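Long-range contacts in techylectin-5A (PDB 1JC9), which binds acetyl-group-containing substances on cell surfaces and agglutinates bacteria and human erythrocytes as a lectin of horseshoe crab innate immunity: residues 102-107 and 120-125; 200-205 and 216-221; 208-213 and 234-239; 220-225 and 240-245. One frame throughout, in Å; residues are numbered along the deposited sequence.

Contact 1: residues 102-107 and 120-125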
# COMPACT_ATOMS: atom_id res chain seq x y z
N SER A 102 -8.26 2.04 -15.99
CA SER A 102 -7.50 0.87 -15.54
C SER A 102 -6.02 1.18 -15.33
O SER A 102 -5.32 0.45 -14.64
CB SER A 102 -7.65 -0.27 -16.54
OG SER A 102 -7.04 0.07 -17.78
N ASP A 103 -5.55 2.27 -15.95
CA ASP A 103 -4.15 2.67 -15.84
C ASP A 103 -3.99 3.91 -14.95
O ASP A 103 -3.04 4.67 -15.09
CB ASP A 103 -3.57 2.94 -17.24
CG ASP A 103 -4.21 4.15 -17.91
OD1 ASP A 103 -5.39 4.45 -17.62
OD2 ASP A 103 -3.53 4.79 -18.74
N TYR A 104 -4.93 4.08 -14.03
CA TYR A 104 -4.94 5.21 -13.11
C TYR A 104 -3.70 5.29 -12.21
O TYR A 104 -3.25 6.38 -11.85
CB TYR A 104 -6.20 5.14 -12.25
CG TYR A 104 -6.38 6.32 -11.32
CD1 TYR A 104 -6.46 7.62 -11.82
CD2 TYR A 104 -6.50 6.13 -9.95
CE1 TYR A 104 -6.67 8.71 -10.98
CE2 TYR A 104 -6.70 7.21 -9.09
CZ TYR A 104 -6.79 8.49 -9.61
OH TYR A 104 -7.01 9.55 -8.76
N PHE A 105 -3.14 4.13 -11.84
CA PHE A 105 -1.96 4.10 -10.98
C PHE A 105 -0.65 4.10 -11.75
O PHE A 105 0.43 3.95 -11.17
CB PHE A 105 -2.03 2.89 -10.04
CG PHE A 105 -2.86 3.13 -8.82
CD1 PHE A 105 -4.21 3.47 -8.93
CD2 PHE A 105 -2.29 3.05 -7.55
CE1 PHE A 105 -4.97 3.74 -7.79
CE2 PHE A 105 -3.05 3.32 -6.41
CZ PHE A 105 -4.39 3.67 -6.53
N TYR A 106 -0.74 4.27 -13.07
CA TYR A 106 0.43 4.31 -13.93
C TYR A 106 0.91 5.76 -13.92
O TYR A 106 0.77 6.47 -14.92
CB TYR A 106 0.03 3.89 -15.35
CG TYR A 106 1.18 3.71 -16.31
CD1 TYR A 106 2.12 2.70 -16.12
CD2 TYR A 106 1.32 4.55 -17.41
CE1 TYR A 106 3.18 2.53 -17.00
CE2 TYR A 106 2.39 4.38 -18.31
CZ TYR A 106 3.31 3.37 -18.09
OH TYR A 106 4.37 3.20 -18.95
N LYS A 107 1.48 6.20 -12.80
CA LYS A 107 1.94 7.58 -12.67
C LYS A 107 3.42 7.69 -12.32
O LYS A 107 4.02 6.74 -11.84
CB LYS A 107 1.12 8.30 -11.59
CG LYS A 107 -0.38 8.38 -11.87
CD LYS A 107 -1.04 9.38 -10.93
CE LYS A 107 -2.55 9.39 -11.07
NZ LYS A 107 -2.98 9.60 -12.48
N GLU A 120 -11.53 7.92 0.02
CA GLU A 120 -12.74 7.11 0.20
C GLU A 120 -12.94 6.14 -0.96
O GLU A 120 -13.82 5.29 -0.94
CB GLU A 120 -13.97 8.01 0.36
CG GLU A 120 -13.98 8.81 1.65
CD GLU A 120 -15.27 9.58 1.86
OE1 GLU A 120 -16.33 8.93 1.99
OE2 GLU A 120 -15.22 10.82 1.90
N LYS A 121 -12.10 6.28 -1.99
CA LYS A 121 -12.15 5.41 -3.16
C LYS A 121 -10.77 4.81 -3.36
O LYS A 121 -10.16 4.36 -2.40
CB LYS A 121 -12.60 6.22 -4.37
CG LYS A 121 -14.02 6.75 -4.20
CD LYS A 121 -14.49 7.58 -5.37
CE LYS A 121 -15.94 8.01 -5.17
NZ LYS A 121 -16.43 8.89 -6.28
N ASP A 122 -10.27 4.80 -4.60
CA ASP A 122 -8.94 4.25 -4.84
C ASP A 122 -7.89 5.35 -4.75
O ASP A 122 -8.07 6.45 -5.29
CB ASP A 122 -8.88 3.52 -6.19
CG ASP A 122 -9.51 4.31 -7.34
OD1 ASP A 122 -10.30 5.24 -7.08
OD2 ASP A 122 -9.21 3.98 -8.50
N PHE A 123 -6.79 5.07 -4.05
CA PHE A 123 -5.75 6.08 -3.86
C PHE A 123 -4.43 5.51 -3.36
O PHE A 123 -4.32 4.33 -3.03
CB PHE A 123 -6.21 7.11 -2.83
CG PHE A 123 -6.21 6.58 -1.42
CD1 PHE A 123 -7.16 5.64 -1.01
CD2 PHE A 123 -5.22 6.96 -0.52
CE1 PHE A 123 -7.12 5.08 0.27
CE2 PHE A 123 -5.16 6.41 0.77
CZ PHE A 123 -6.11 5.47 1.16
N TRP A 124 -3.43 6.39 -3.31
CA TRP A 124 -2.10 6.09 -2.79
C TRP A 124 -1.84 7.30 -1.91
O TRP A 124 -1.83 8.43 -2.40
CB TRP A 124 -1.05 6.03 -3.91
CG TRP A 124 0.35 5.81 -3.37
CD1 TRP A 124 1.34 6.74 -3.25
CD2 TRP A 124 0.89 4.58 -2.86
NE1 TRP A 124 2.47 6.17 -2.70
CE2 TRP A 124 2.22 4.84 -2.45
CE3 TRP A 124 0.38 3.28 -2.71
CZ2 TRP A 124 3.04 3.85 -1.91
CZ3 TRP A 124 1.20 2.30 -2.17
CH2 TRP A 124 2.52 2.60 -1.77
N LEU A 125 -1.65 7.08 -0.61
CA LEU A 125 -1.45 8.18 0.32
C LEU A 125 -0.31 9.13 0.01
O LEU A 125 -0.43 10.33 0.24
CB LEU A 125 -1.30 7.63 1.75
CG LEU A 125 -1.38 8.66 2.87
CD1 LEU A 125 -2.78 9.28 2.89
CD2 LEU A 125 -1.09 7.99 4.21
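Two torsions set this contact: F105 turns its CG away from its own carbonyl carbon (chi1 -83°), and Y104 turns its CG away from its own nitrogen (chi1 -175°), which brings both rings to the 120-125 segment. The two residues are the central pair of a type I beta turn, D103 to Y106, closed by Y106 N to D103 O at 3.1 Å. This turn lies in the loop after strand 89-95 of the fibrinogen C-terminal domain, and it packs against the short strand 123-124 of the antiparallel sheet.

The F105 ring does most of the touching. D122 CB lies at its edge, 4.2 Å from F105 CE1, while W124 CB approaches F105 CE2 obliquely at the same distance. R95 makes a cation-pi contact with this ring and F116 meets it edge-to-face, in a buried setting.

Y104 contributes less area. Its CD2 lies 3.8 Å from D122 OD2, with ring and carboxylate planes 34° apart, a contact with a ring carbon and no polar bond; D122 OD2 is hydrogen-bonded to N100 ND2. D122 thereby ties the strand's start to the residues leading into the turn. Backbone bonds of F123 with R94 and of W124 with F116 hold the short strand in the sheet. At the far rim of the F105 ring, F123 O lies at the edge, near the ring plane, 3.6 Å from F105 CZ.

Contact 2: residues 200-205 and 216-221. With CA (calcium ion), chain C; NAG (2-acetamido-2-deoxy-beta-D-glucopyranose), chain B.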
# COMPACT_ATOMS: atom_id res chain seq x y z
N ASP A 200 15.25 -0.48 -9.61
CA ASP A 200 15.21 -1.91 -9.31
C ASP A 200 16.55 -2.60 -9.55
O ASP A 200 17.54 -1.95 -9.91
CB ASP A 200 14.09 -2.58 -10.11
CG ASP A 200 14.32 -2.53 -11.61
OD1 ASP A 200 13.40 -2.11 -12.34
OD2 ASP A 200 15.42 -2.93 -12.06
N THR A 201 16.60 -3.91 -9.35
CA THR A 201 17.83 -4.67 -9.54
C THR A 201 17.75 -5.60 -10.75
O THR A 201 18.33 -6.69 -10.74
CB THR A 201 18.16 -5.52 -8.30
OG1 THR A 201 17.13 -6.50 -8.12
CG2 THR A 201 18.24 -4.64 -7.07
N HIS A 202 17.04 -5.16 -11.78
CA HIS A 202 16.89 -5.95 -12.98
C HIS A 202 17.45 -5.18 -14.17
O HIS A 202 17.54 -3.95 -14.14
CB HIS A 202 15.41 -6.27 -13.20
CG HIS A 202 15.15 -7.31 -14.25
ND1 HIS A 202 15.30 -7.06 -15.59
CD2 HIS A 202 14.74 -8.60 -14.15
CE1 HIS A 202 14.99 -8.15 -16.28
NE2 HIS A 202 14.65 -9.10 -15.42
N GLU A 203 17.84 -5.90 -15.22
CA GLU A 203 18.39 -5.29 -16.42
C GLU A 203 17.33 -4.42 -17.08
O GLU A 203 17.64 -3.37 -17.66
CB GLU A 203 18.84 -6.37 -17.41
CG GLU A 203 19.91 -7.31 -16.87
CD GLU A 203 19.43 -8.10 -15.66
OE1 GLU A 203 18.39 -8.78 -15.75
OE2 GLU A 203 20.11 -8.03 -14.60
N THR A 204 16.08 -4.85 -17.00
CA THR A 204 14.98 -4.10 -17.60
C THR A 204 14.40 -3.07 -16.64
O THR A 204 14.88 -2.89 -15.52
CB THR A 204 13.85 -5.05 -18.03
OG1 THR A 204 13.29 -5.68 -16.87
CG2 THR A 204 14.38 -6.11 -18.97
N HIS A 205 13.35 -2.40 -17.11
CA HIS A 205 12.65 -1.37 -16.35
C HIS A 205 11.37 -2.03 -15.83
O HIS A 205 10.34 -2.04 -16.51
CB HIS A 205 12.30 -0.20 -17.28
CG HIS A 205 12.00 1.08 -16.57
ND1 HIS A 205 11.30 1.14 -15.38
CD2 HIS A 205 12.26 2.37 -16.91
CE1 HIS A 205 11.15 2.40 -15.02
NE2 HIS A 205 11.72 3.17 -15.93
N TYR A 216 10.00 -2.66 -6.63
CA TYR A 216 10.36 -3.73 -7.55
C TYR A 216 11.74 -4.33 -7.34
O TYR A 216 12.71 -3.63 -7.02
CB TYR A 216 10.25 -3.23 -9.00
CG TYR A 216 8.83 -3.00 -9.46
CD1 TYR A 216 7.93 -4.06 -9.55
CD2 TYR A 216 8.40 -1.73 -9.85
CE1 TYR A 216 6.63 -3.86 -10.02
CE2 TYR A 216 7.10 -1.52 -10.31
CZ TYR A 216 6.23 -2.60 -10.40
OH TYR A 216 4.95 -2.42 -10.87
N ASP A 217 11.81 -5.65 -7.54
CA ASP A 217 13.05 -6.41 -7.40
C ASP A 217 13.48 -6.90 -8.78
O ASP A 217 14.19 -6.19 -9.50
CB ASP A 217 12.82 -7.62 -6.48
CG ASP A 217 14.08 -8.43 -6.26
OD1 ASP A 217 13.98 -9.51 -5.63
OD2 ASP A 217 15.17 -8.00 -6.70
N ARG A 218 13.04 -8.10 -9.15
CA ARG A 218 13.37 -8.71 -10.45
C ARG A 218 12.27 -9.63 -10.99
O ARG A 218 12.58 -10.76 -11.36
CB ARG A 218 14.64 -9.55 -10.32
CG ARG A 218 15.94 -8.82 -10.13
CD ARG A 218 16.99 -9.81 -9.63
NE ARG A 218 18.36 -9.45 -10.00
CZ ARG A 218 18.84 -9.53 -11.23
NH1 ARG A 218 18.08 -9.96 -12.23
NH2 ARG A 218 20.10 -9.19 -11.47
N CYS A 219 11.02 -9.19 -11.05
CA CYS A 219 10.59 -7.86 -10.67
C CYS A 219 9.65 -7.86 -9.45
O CYS A 219 9.77 -6.99 -8.58
CB CYS A 219 9.87 -7.20 -11.84
SG CYS A 219 10.94 -6.64 -13.20
N HIS A 220 8.73 -8.81 -9.39
CA HIS A 220 7.79 -8.85 -8.27
C HIS A 220 7.04 -10.16 -8.06
O HIS A 220 7.05 -11.05 -8.91
CB HIS A 220 6.73 -7.75 -8.44
CG HIS A 220 5.68 -8.09 -9.45
ND1 HIS A 220 4.72 -9.07 -9.23
CD2 HIS A 220 5.44 -7.61 -10.69
CE1 HIS A 220 3.95 -9.17 -10.29
NE2 HIS A 220 4.36 -8.30 -11.19
N GLU A 221 6.40 -10.25 -6.90
CA GLU A 221 5.56 -11.38 -6.54
C GLU A 221 4.21 -10.75 -6.16
O GLU A 221 3.19 -11.43 -6.12
CB GLU A 221 6.14 -12.16 -5.36
CG GLU A 221 7.47 -12.84 -5.69
CD GLU A 221 7.73 -14.07 -4.84
OE1 GLU A 221 7.70 -13.97 -3.60
OE2 GLU A 221 7.97 -15.15 -5.43
CA CA C . 16.24 -1.84 -13.99
C1 NAG B . 9.58 -14.15 -11.30
C2 NAG B . 9.62 -13.01 -12.41
C3 NAG B . 10.27 -13.61 -13.71
C4 NAG B . 11.68 -14.00 -13.34
C5 NAG B . 11.62 -15.07 -12.20
C6 NAG B . 13.01 -15.50 -11.74
C7 NAG B . 7.94 -11.28 -12.33
C8 NAG B . 6.56 -10.74 -12.58
N2 NAG B . 8.25 -12.57 -12.70
O1 NAG B . 9.00 -13.70 -10.03
O3 NAG B . 10.34 -12.63 -14.75
O4 NAG B . 12.37 -14.57 -14.51
O5 NAG B . 10.93 -14.59 -11.00
O6 NAG B . 12.73 -16.48 -10.69
O7 NAG B . 8.77 -10.51 -11.77
O HOH W 1 17.99 -1.41 -12.56
O HOH W 2 17.96 -1.19 -15.84
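The backbone oxygen D217 O receives two weak hydrogen bonds from T201, one from T201 N and one from T201 OG1, each at 3.3 Å. T201 OG1 can make the second because it stands between its own nitrogen and carbonyl carbon (chi1 64°), and this also brings it to 2.8 Å from D217 OD2.

R218 crosses the same residue. Its extended chain carries the guanidinium until T201 O lies over one face, 2.9 Å from R218 CZ; the angles to its nitrogens are too poor for hydrogen bonding. The tip instead forms a salt bridge with E203, its hydrogen bond from R218 NH2 to E203 OE2 weak at 3.3 Å, with carboxylate and guanidinium planes 32° apart. The E203 chain bends at chi2 (61°), placing OE1 over the centre of the H202 ring, whose edge meets R218 CB.

The 200-205 segment is itself folded round a calcium ion, bound by D200 OD2, H202 O, T204 O and two waters, with D198 completing the site. D200 OD2 also accepts from H202 N in an Asx turn, and T204 N points in the ring plane at H202 ND1, 2.7 Å away.

On the other segment, the peptide before C219 is cis. C219 N and H220 N both donate to O7 of the bound N-acetylglucosamine, at 2.7 Å and 2.9 Å, and C219 is disulfide-bonded to C206. The calcium-binding segment touches R218 and C219, and C219 N donates to the acetyl oxygen, so metal loop and pocket wall are in direct contact.

Contact 3: residues 208-213 and 234-239. With NAG (2-acetamido-2-deoxy-beta-D-glucopyranose), chain B.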
# COMPACT_ATOMS: atom_id res chain seq x y z
N GLN A 208 8.01 -0.03 -15.99
CA GLN A 208 7.41 0.15 -17.30
C GLN A 208 6.79 -1.14 -17.81
O GLN A 208 5.81 -1.11 -18.56
CB GLN A 208 8.45 0.67 -18.30
CG GLN A 208 8.91 2.09 -17.99
CD GLN A 208 9.69 2.72 -19.13
OE1 GLN A 208 10.12 3.87 -19.04
NE2 GLN A 208 9.87 1.97 -20.22
N THR A 209 7.34 -2.27 -17.40
CA THR A 209 6.82 -3.56 -17.82
C THR A 209 5.58 -3.95 -17.02
O THR A 209 4.59 -4.39 -17.59
CB THR A 209 7.87 -4.68 -17.64
OG1 THR A 209 9.06 -4.34 -18.36
CG2 THR A 209 7.33 -6.02 -18.17
N TYR A 210 5.64 -3.77 -15.71
CA TYR A 210 4.54 -4.14 -14.83
C TYR A 210 3.58 -3.02 -14.41
O TYR A 210 2.70 -3.22 -13.57
CB TYR A 210 5.10 -4.93 -13.66
CG TYR A 210 5.81 -6.16 -14.19
CD1 TYR A 210 5.09 -7.16 -14.84
CD2 TYR A 210 7.20 -6.28 -14.13
CE1 TYR A 210 5.73 -8.24 -15.44
CE2 TYR A 210 7.85 -7.36 -14.72
CZ TYR A 210 7.11 -8.34 -15.38
OH TYR A 210 7.74 -9.40 -15.99
N LYS A 211 3.79 -1.85 -15.00
CA LYS A 211 2.90 -0.70 -14.83
C LYS A 211 2.61 0.02 -13.52
O LYS A 211 1.65 0.79 -13.45
CB LYS A 211 1.56 -1.06 -15.48
CG LYS A 211 1.69 -1.61 -16.89
CD LYS A 211 2.32 -0.58 -17.82
CE LYS A 211 2.35 -1.07 -19.26
NZ LYS A 211 3.31 -2.19 -19.46
N GLY A 212 3.39 -0.20 -12.47
CA GLY A 212 3.08 0.49 -11.24
C GLY A 212 4.25 1.18 -10.57
O GLY A 212 5.35 1.22 -11.11
N GLY A 213 3.98 1.74 -9.39
CA GLY A 213 5.01 2.37 -8.59
C GLY A 213 5.11 1.37 -7.46
O GLY A 213 4.15 1.18 -6.71
N ASN A 234 -4.77 -12.53 -19.86
CA ASN A 234 -3.71 -13.19 -20.61
C ASN A 234 -2.35 -12.53 -20.50
O ASN A 234 -1.33 -13.20 -20.53
CB ASN A 234 -4.11 -13.32 -22.08
CG ASN A 234 -5.18 -14.38 -22.29
OD1 ASN A 234 -5.80 -14.44 -23.36
ND2 ASN A 234 -5.40 -15.22 -21.29
N SER A 235 -2.34 -11.20 -20.39
CA SER A 235 -1.08 -10.48 -20.25
C SER A 235 -0.36 -11.03 -19.03
O SER A 235 -0.99 -11.57 -18.12
CB SER A 235 -1.32 -8.97 -20.10
OG SER A 235 -2.19 -8.69 -19.02
N TYR A 236 0.96 -10.89 -19.01
CA TYR A 236 1.76 -11.42 -17.91
C TYR A 236 2.04 -10.50 -16.72
O TYR A 236 2.73 -9.49 -16.85
CB TYR A 236 3.09 -11.95 -18.46
CG TYR A 236 4.00 -12.53 -17.40
CD1 TYR A 236 3.67 -13.71 -16.73
CD2 TYR A 236 5.20 -11.90 -17.06
CE1 TYR A 236 4.50 -14.24 -15.74
CE2 TYR A 236 6.04 -12.42 -16.08
CZ TYR A 236 5.69 -13.59 -15.42
OH TYR A 236 6.51 -14.11 -14.45
N ALA A 237 1.49 -10.89 -15.57
CA ALA A 237 1.70 -10.20 -14.30
C ALA A 237 1.64 -8.67 -14.25
O ALA A 237 2.26 -8.06 -13.38
CB ALA A 237 3.04 -10.66 -13.72
N ASP A 238 0.89 -8.04 -15.15
CA ASP A 238 0.83 -6.59 -15.13
C ASP A 238 -0.42 -6.00 -14.47
O ASP A 238 -0.67 -4.80 -14.56
CB ASP A 238 1.01 -6.03 -16.54
CG ASP A 238 0.03 -6.61 -17.54
OD1 ASP A 238 -0.61 -7.64 -17.24
OD2 ASP A 238 -0.08 -6.04 -18.64
N GLY A 239 -1.19 -6.85 -13.80
CA GLY A 239 -2.38 -6.39 -13.09
C GLY A 239 -2.10 -6.39 -11.59
O GLY A 239 -0.94 -6.47 -11.19
C1 NAG B . 9.58 -14.15 -11.30
C2 NAG B . 9.62 -13.01 -12.41
C3 NAG B . 10.27 -13.61 -13.71
C4 NAG B . 11.68 -14.00 -13.34
C5 NAG B . 11.62 -15.07 -12.20
C6 NAG B . 13.01 -15.50 -11.74
C7 NAG B . 7.94 -11.28 -12.33
C8 NAG B . 6.56 -10.74 -12.58
N2 NAG B . 8.25 -12.57 -12.70
O1 NAG B . 9.00 -13.70 -10.03
O3 NAG B . 10.34 -12.63 -14.75
O4 NAG B . 12.37 -14.57 -14.51
O5 NAG B . 10.93 -14.59 -11.00
O6 NAG B . 12.73 -16.48 -10.69
O7 NAG B . 8.77 -10.51 -11.77
O HOH W 3 1.57 -4.02 -19.83
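The backbones come closest at Y210 and D238, whose CA atoms are 4.5 Å apart, where the end of helix 206-210 meets the loop 234-239; K211 leaves the helix with positive phi (62°). Together they form part of the acetyl pocket of this fibrinogen-related lectin.

Y210 swings its CG away from its own carbonyl carbon (chi1 -59°), which carries the ring to the loop, where it crosses Y236 obliquely. Y210 CD1 lies 3.3 Å from A237 O, and Y236 O sits in plane at the ring's edge. The hydroxyl Y210 OH in turn reaches the edge of the Y236 ring, 3.5 Å from Y236 CE2. A237 CB fills the corner, over the centre of the Y236 ring and 4.0 Å from Y210 CE1.

These three side chains line one side of the ligand's methyl group, each within 4 Å of NAG C8, which rests over one face of Y210 and 3.7 Å from A237 CB. H220, edge-to-face with Y210, joins the same wall.

Toward the outside, K211 NZ donates to Q208 O and T209 O near the helix end, and one water links it to D238 OD2. S235 OG donates to the syn lone pair of D238 OD1. In the pocket itself, Y236 OH accepts from NAG N2 at 2.9 Å, with an N-H...O angle of 163°.

Contact 4: residues 220-225 and 240-245. With NAG (2-acetamido-2-deoxy-beta-D-glucopyranose), chain B.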
# COMPACT_ATOMS: atom_id res chain seq x y z
N HIS A 220 8.73 -8.81 -9.39
CA HIS A 220 7.79 -8.85 -8.27
C HIS A 220 7.04 -10.16 -8.06
O HIS A 220 7.05 -11.05 -8.91
CB HIS A 220 6.73 -7.75 -8.44
CG HIS A 220 5.68 -8.09 -9.45
ND1 HIS A 220 4.72 -9.07 -9.23
CD2 HIS A 220 5.44 -7.61 -10.69
CE1 HIS A 220 3.95 -9.17 -10.29
NE2 HIS A 220 4.36 -8.30 -11.19
N GLU A 221 6.40 -10.25 -6.90
CA GLU A 221 5.56 -11.38 -6.54
C GLU A 221 4.21 -10.75 -6.16
O GLU A 221 3.19 -11.43 -6.12
CB GLU A 221 6.14 -12.16 -5.36
CG GLU A 221 7.47 -12.84 -5.69
CD GLU A 221 7.73 -14.07 -4.84
OE1 GLU A 221 7.70 -13.97 -3.60
OE2 GLU A 221 7.97 -15.15 -5.43
N SER A 222 4.23 -9.45 -5.89
CA SER A 222 3.01 -8.69 -5.58
C SER A 222 3.11 -7.39 -6.38
O SER A 222 4.19 -6.81 -6.49
CB SER A 222 2.88 -8.41 -4.07
OG SER A 222 4.01 -7.74 -3.55
N ASN A 223 1.99 -6.93 -6.93
CA ASN A 223 2.00 -5.73 -7.77
C ASN A 223 0.68 -4.97 -7.60
O ASN A 223 -0.00 -4.67 -8.57
CB ASN A 223 2.19 -6.17 -9.23
CG ASN A 223 2.48 -5.02 -10.18
OD1 ASN A 223 3.34 -4.19 -9.91
ND2 ASN A 223 1.79 -5.00 -11.31
N LEU A 224 0.34 -4.66 -6.35
CA LEU A 224 -0.92 -3.99 -6.03
C LEU A 224 -1.20 -2.64 -6.69
O LEU A 224 -2.36 -2.22 -6.75
CB LEU A 224 -1.06 -3.89 -4.51
CG LEU A 224 -1.69 -5.11 -3.84
CD1 LEU A 224 -1.28 -6.41 -4.52
CD2 LEU A 224 -1.32 -5.13 -2.37
N ASN A 225 -0.16 -1.96 -7.17
CA ASN A 225 -0.37 -0.69 -7.85
C ASN A 225 -0.37 -0.88 -9.36
O ASN A 225 -0.17 0.07 -10.11
CB ASN A 225 0.70 0.33 -7.46
CG ASN A 225 0.53 0.85 -6.05
OD1 ASN A 225 -0.58 0.83 -5.49
ND2 ASN A 225 1.61 1.35 -5.46
N ILE A 240 -3.16 -6.29 -10.78
CA ILE A 240 -3.04 -6.28 -9.31
C ILE A 240 -2.79 -7.72 -8.85
O ILE A 240 -3.72 -8.42 -8.46
CB ILE A 240 -4.35 -5.79 -8.63
CG1 ILE A 240 -4.84 -4.48 -9.27
CG2 ILE A 240 -4.14 -5.60 -7.13
CD1 ILE A 240 -3.82 -3.40 -9.28
N GLU A 241 -1.53 -8.15 -8.87
CA GLU A 241 -1.18 -9.52 -8.52
C GLU A 241 -0.68 -9.79 -7.10
O GLU A 241 -0.03 -8.95 -6.47
CB GLU A 241 -0.10 -10.04 -9.48
CG GLU A 241 -0.22 -9.62 -10.95
CD GLU A 241 -1.36 -10.30 -11.68
OE1 GLU A 241 -1.60 -11.51 -11.41
OE2 GLU A 241 -2.00 -9.64 -12.53
N TRP A 242 -0.98 -10.99 -6.62
CA TRP A 242 -0.49 -11.47 -5.34
C TRP A 242 -0.23 -12.93 -5.67
O TRP A 242 -1.08 -13.80 -5.51
CB TRP A 242 -1.54 -11.32 -4.23
CG TRP A 242 -0.95 -11.61 -2.87
CD1 TRP A 242 -0.87 -12.83 -2.26
CD2 TRP A 242 -0.31 -10.67 -1.99
NE1 TRP A 242 -0.22 -12.71 -1.05
CE2 TRP A 242 0.13 -11.40 -0.86
CE3 TRP A 242 -0.08 -9.29 -2.05
CZ2 TRP A 242 0.81 -10.78 0.20
CZ3 TRP A 242 0.60 -8.68 -0.99
CH2 TRP A 242 1.03 -9.43 0.12
N ARG A 243 0.97 -13.16 -6.18
CA ARG A 243 1.41 -14.48 -6.63
C ARG A 243 1.05 -15.70 -5.79
O ARG A 243 0.51 -16.67 -6.32
CB ARG A 243 2.92 -14.46 -6.84
CG ARG A 243 3.45 -15.76 -7.43
CD ARG A 243 4.96 -15.76 -7.47
NE ARG A 243 5.48 -17.01 -8.01
CZ ARG A 243 6.77 -17.22 -8.28
NH1 ARG A 243 7.67 -16.27 -8.05
NH2 ARG A 243 7.15 -18.40 -8.77
N ALA A 244 1.35 -15.65 -4.50
CA ALA A 244 1.09 -16.79 -3.63
C ALA A 244 -0.37 -17.24 -3.56
O ALA A 244 -0.65 -18.37 -3.20
CB ALA A 244 1.61 -16.51 -2.22
N TRP A 245 -1.30 -16.36 -3.92
CA TRP A 245 -2.70 -16.73 -3.87
C TRP A 245 -3.32 -17.01 -5.24
O TRP A 245 -3.85 -18.09 -5.47
CB TRP A 245 -3.52 -15.65 -3.14
CG TRP A 245 -4.98 -15.99 -2.99
CD1 TRP A 245 -5.54 -17.24 -2.94
CD2 TRP A 245 -6.07 -15.07 -2.84
NE1 TRP A 245 -6.90 -17.15 -2.77
CE2 TRP A 245 -7.25 -15.83 -2.71
CE3 TRP A 245 -6.16 -13.67 -2.80
CZ2 TRP A 245 -8.52 -15.25 -2.55
CZ3 TRP A 245 -7.42 -13.08 -2.64
CH2 TRP A 245 -8.58 -13.87 -2.52
C1 NAG B . 9.58 -14.15 -11.30
C2 NAG B . 9.62 -13.01 -12.41
C3 NAG B . 10.27 -13.61 -13.71
C4 NAG B . 11.68 -14.00 -13.34
C5 NAG B . 11.62 -15.07 -12.20
C6 NAG B . 13.01 -15.50 -11.74
C7 NAG B . 7.94 -11.28 -12.33
C8 NAG B . 6.56 -10.74 -12.58
N2 NAG B . 8.25 -12.57 -12.70
O1 NAG B . 9.00 -13.70 -10.03
O3 NAG B . 10.34 -12.63 -14.75
O4 NAG B . 12.37 -14.57 -14.51
O5 NAG B . 10.93 -14.59 -11.00
O6 NAG B . 12.73 -16.48 -10.69
O7 NAG B . 8.77 -10.51 -11.77
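E221 and R243 meet beside the bound sugar: E221 OE2 and R243 NH1 form a salt bridge of 2.9 Å, carboxylate and guanidinium planes nearly perpendicular at 86°. R243 reaches it fully extended, its CG anti to its backbone N (chi1 -175°), and R243 NH1 lies 3.5 Å from NAG O1, so the bridge borders the sugar's reducing end. H220 supplies the other first-shell group. NAG C8 lies over one face of its imidazole, N223 CB covers the centre of the opposite face, and E241 CB approaches H220 CE1 obliquely at 4.2 Å.

Behind these groups the backbones bind each other. R243 N donates nearly in line with the carbonyl to E221 O at 2.8 Å, and N223 N donates to E241 O at 2.9 Å; the two bonds flank S222 and W242, a non-hydrogen-bonded antiparallel pair forming a single beta bridge. E241 O also receives the CA-H of S222.

Side chains close the inner end. L224 CD1 meets the edge of the W242 ring and lies 4.0 Å from I240 CG2, while I240 CD1 comes to 3.2 Å from L224 O. S222 CB packs obliquely on W242 CE3, while S222 OG bonds to S183 O. The bridged pair lies against the main sheet: W242 packs on strands 139-146, 152-162 and 250-261, L224 and I240 reach V255 of the last, and R243 opens helix 243-246.

How the contacts relate
Contacts 2, 3 and 4 converge on the bound N-acetylglucosamine; their centres are 10 to 13 Å apart. H220, shared by contacts 2 and 4, joins them to contact 3 through a probable hydrogen bond from H220 NE2 to A237 O at 3.0 Å. N223 of contact 4 adds two more probable hydrogen bonds, N223 OD1 with Y216 OH of contact 2 at 2.6 Å and N223 ND2 with Y210 O of contact 3 at 3.0 Å. R186 and Y248 complete the hydrogen bonding to the sugar. Contact 1 lies further off, its centre about 15 Å from that of contact 3 and 21 Å from that of contact 2; it touches contact 3 through Y106 and K211, and contact 4 through F105 and N225.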